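Local coordinates for protein Tox3 (Phaeosphaeria nodorum, PDB 6WES) that acts as a necrotrophic effector, a secreted toxin of a fungal wheat pathogen probably recognised through host Snn3, here as the effector domain, probably the mature form without its pro-domain, at residues G105-R108 / T109-H112. Numbering follows the deposited sequence.
Sequences GFDR and TRMH
The sulfur of M111 meets the F106 ring obliquely: SD is 5.2 Å from the ring centroid and 64° off the ring normal, a Met-aromatic contact made on the CD1 side. M111 CE also approaches the R108 guanidinium at a slant, 4.0 Å from NH1, while R108 CG runs past SD. D107 OD2 lies at the edge of the R110 guanidinium, near its plane; the planes of the two flat groups are nearly perpendicular, and at 3.8 Å from D107 OD2 to R110 NE the salt bridge is a long one. T109 OG1 donates to D107 OD1 at 2.6 Å, on the syn side and a little out of the carboxylate plane. The weak D107 OD1–T109 N bond gives the turn an Asx-turn form, reinforced by the T109 hydroxyl; both bonds depend on D107 CG standing anti to its own N (chi1 179°). The turn is closed by R110 N to D107 O at 3.1 Å, with an N-H...O angle of 161°. R108 bonds outward to the carbonyls of A70, P41 and Q43, and L45 touches F106, R108 and M111. Chemically, the turn after strand 92-105 thus separates a polar D107 side from a buried sulfur-aromatic side, and the short hydroxyl bond, with a weak N-H and a long salt bridge, would probably favour the ionised carboxylate.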
ATOM      1  N   GLY A 105      -2.359  13.528  -0.562  1.00  9.88           N
ATOM      2  CA  GLY A 105      -3.208  14.701  -0.722  1.00 10.68           C
ATOM      3  C   GLY A 105      -2.368  15.960  -0.839  1.00 12.19           C
ATOM      4  O   GLY A 105      -1.383  16.120  -0.114  1.00 12.11           O
ATOM      5  N   PHE A 106      -2.790  16.870  -1.718  1.00 10.44           N
ATOM      6  CA  PHE A 106      -2.108  18.142  -1.935  1.00 10.87           C
ATOM      7  C   PHE A 106      -3.008  19.320  -1.580  1.00 12.46           C
ATOM      8  O   PHE A 106      -4.242  19.248  -1.668  1.00 14.70           O
ATOM      9  CB  PHE A 106      -1.716  18.305  -3.408  1.00 11.82           C
ATOM     10  CG  PHE A 106      -0.758  17.252  -3.891  1.00 12.66           C
ATOM     11  CD1 PHE A 106       0.605  17.394  -3.669  1.00 13.53           C
ATOM     12  CD2 PHE A 106      -1.212  16.116  -4.538  1.00 15.21           C
ATOM     13  CE1 PHE A 106       1.498  16.436  -4.075  1.00 13.64           C
ATOM     14  CE2 PHE A 106      -0.296  15.148  -4.985  1.00 12.86           C
ATOM     15  CZ  PHE A 106       1.055  15.303  -4.734  1.00 15.16           C
ATOM     16  N   ASP A 107      -2.373  20.419  -1.190  1.00 10.93           N
ATOM     17  CA  ASP A 107      -3.046  21.713  -1.057  1.00 11.77           C
ATOM     18  C   ASP A 107      -2.394  22.663  -2.058  1.00 12.31           C
ATOM     19  O   ASP A 107      -1.399  23.331  -1.749  1.00 11.27           O
ATOM     20  CB  ASP A 107      -2.964  22.269   0.356  1.00 14.37           C
ATOM     21  CG  ASP A 107      -3.651  23.622   0.500  1.00 14.42           C
ATOM     22  OD1 ASP A 107      -4.090  24.213  -0.508  1.00 15.00           O
ATOM     23  OD2 ASP A 107      -3.769  24.081   1.651  1.00 18.67           O
ATOM     24  N   ARG A 108      -2.983  22.740  -3.261  1.00 11.00           N
ATOM     25  CA  ARG A 108      -2.369  23.524  -4.324  1.00 11.87           C
ATOM     26  C   ARG A 108      -2.484  25.020  -4.082  1.00 10.83           C
ATOM     27  O   ARG A 108      -1.768  25.787  -4.728  1.00 12.76           O
ATOM     28  CB  ARG A 108      -2.885  23.136  -5.708  1.00 12.80           C
ATOM     29  CG  ARG A 108      -2.384  21.758  -6.181  1.00  9.86           C
ATOM     30  CD  ARG A 108      -2.873  21.496  -7.561  1.00 12.62           C
ATOM     31  NE  ARG A 108      -2.462  20.238  -8.175  1.00 14.00           N
ATOM     32  CZ  ARG A 108      -1.332  20.054  -8.851  1.00 12.98           C
ATOM     33  NH1 ARG A 108      -0.428  21.016  -8.911  1.00 11.21           N
ATOM     34  NH2 ARG A 108      -1.084  18.890  -9.460  1.00 13.16           N
ATOM     35  N   THR A 109      -3.345  25.459  -3.156  1.00 11.71           N
ATOM     36  CA  THR A 109      -3.369  26.884  -2.807  1.00 12.24           C
ATOM     37  C   THR A 109      -2.098  27.345  -2.111  1.00 12.82           C
ATOM     38  O   THR A 109      -1.867  28.560  -2.021  1.00 15.75           O
ATOM     39  CB  THR A 109      -4.583  27.265  -1.941  1.00 14.45           C
ATOM     40  OG1 THR A 109      -4.389  26.834  -0.590  1.00 14.74           O
ATOM     41  CG2 THR A 109      -5.877  26.686  -2.501  1.00 17.41           C
ATOM     42  N   ARG A 110      -1.270  26.413  -1.644  1.00 11.53           N
ATOM     43  CA  ARG A 110      -0.057  26.720  -0.896  1.00 12.74           C
ATOM     44  C   ARG A 110       1.182  26.209  -1.615  1.00 12.34           C
ATOM     45  O   ARG A 110       2.230  26.020  -0.991  1.00 15.12           O
ATOM     46  CB  ARG A 110      -0.135  26.150   0.521  1.00 12.11           C
ATOM     47  CG  ARG A 110      -1.204  26.837   1.351  1.00 13.18           C
ATOM     48  CD  ARG A 110      -1.201  26.289   2.793  1.00 17.98           C
ATOM     49  NE  ARG A 110      -2.221  26.940   3.627  1.00 23.89           N
ATOM     50  CZ  ARG A 110      -2.080  28.114   4.233  1.00 29.91           C
ATOM     51  NH1 ARG A 110      -0.957  28.813   4.120  1.00 32.54           N
ATOM     52  NH2 ARG A 110      -3.087  28.597   4.957  1.00 33.91           N
ATOM     53  N   MET A 111       1.094  26.011  -2.925  1.00 12.78           N
ATOM     54  CA  MET A 111       2.155  25.355  -3.681  1.00 10.61           C
ATOM     55  C   MET A 111       2.893  26.307  -4.626  1.00 11.79           C
ATOM     56  O   MET A 111       3.340  25.917  -5.707  1.00 12.85           O
ATOM     57  CB  MET A 111       1.623  24.108  -4.394  1.00 10.36           C
ATOM     58  CG  MET A 111       1.505  22.959  -3.415  1.00  9.84           C
ATOM     59  SD  MET A 111       0.862  21.420  -4.085  1.00 10.04           S
ATOM     60  CE  MET A 111       1.792  21.268  -5.603  1.00 10.92           C
ATOM     61  N   HIS A 112       3.069  27.572  -4.232  1.00 11.79           N
ATOM     62  CA  HIS A 112       3.772  28.493  -5.112  1.00 12.90           C
ATOM     63  C   HIS A 112       5.272  28.214  -5.160  1.00 14.40           C
ATOM     64  O   HIS A 112       5.909  28.492  -6.187  1.00 16.86           O
ATOM     65  CB  HIS A 112       3.449  29.936  -4.716  1.00 15.74           C
ATOM     66  CG  HIS A 112       2.023  30.304  -4.987  1.00 20.16           C
ATOM     67  ND1 HIS A 112       1.010  30.087  -4.076  1.00 24.38           N
ATOM     68  CD2 HIS A 112       1.431  30.810  -6.094  1.00 23.13           C
ATOM     69  CE1 HIS A 112      -0.140  30.474  -4.596  1.00 23.16           C
ATOM     70  NE2 HIS A 112       0.088  30.916  -5.820  1.00 24.13           N
TER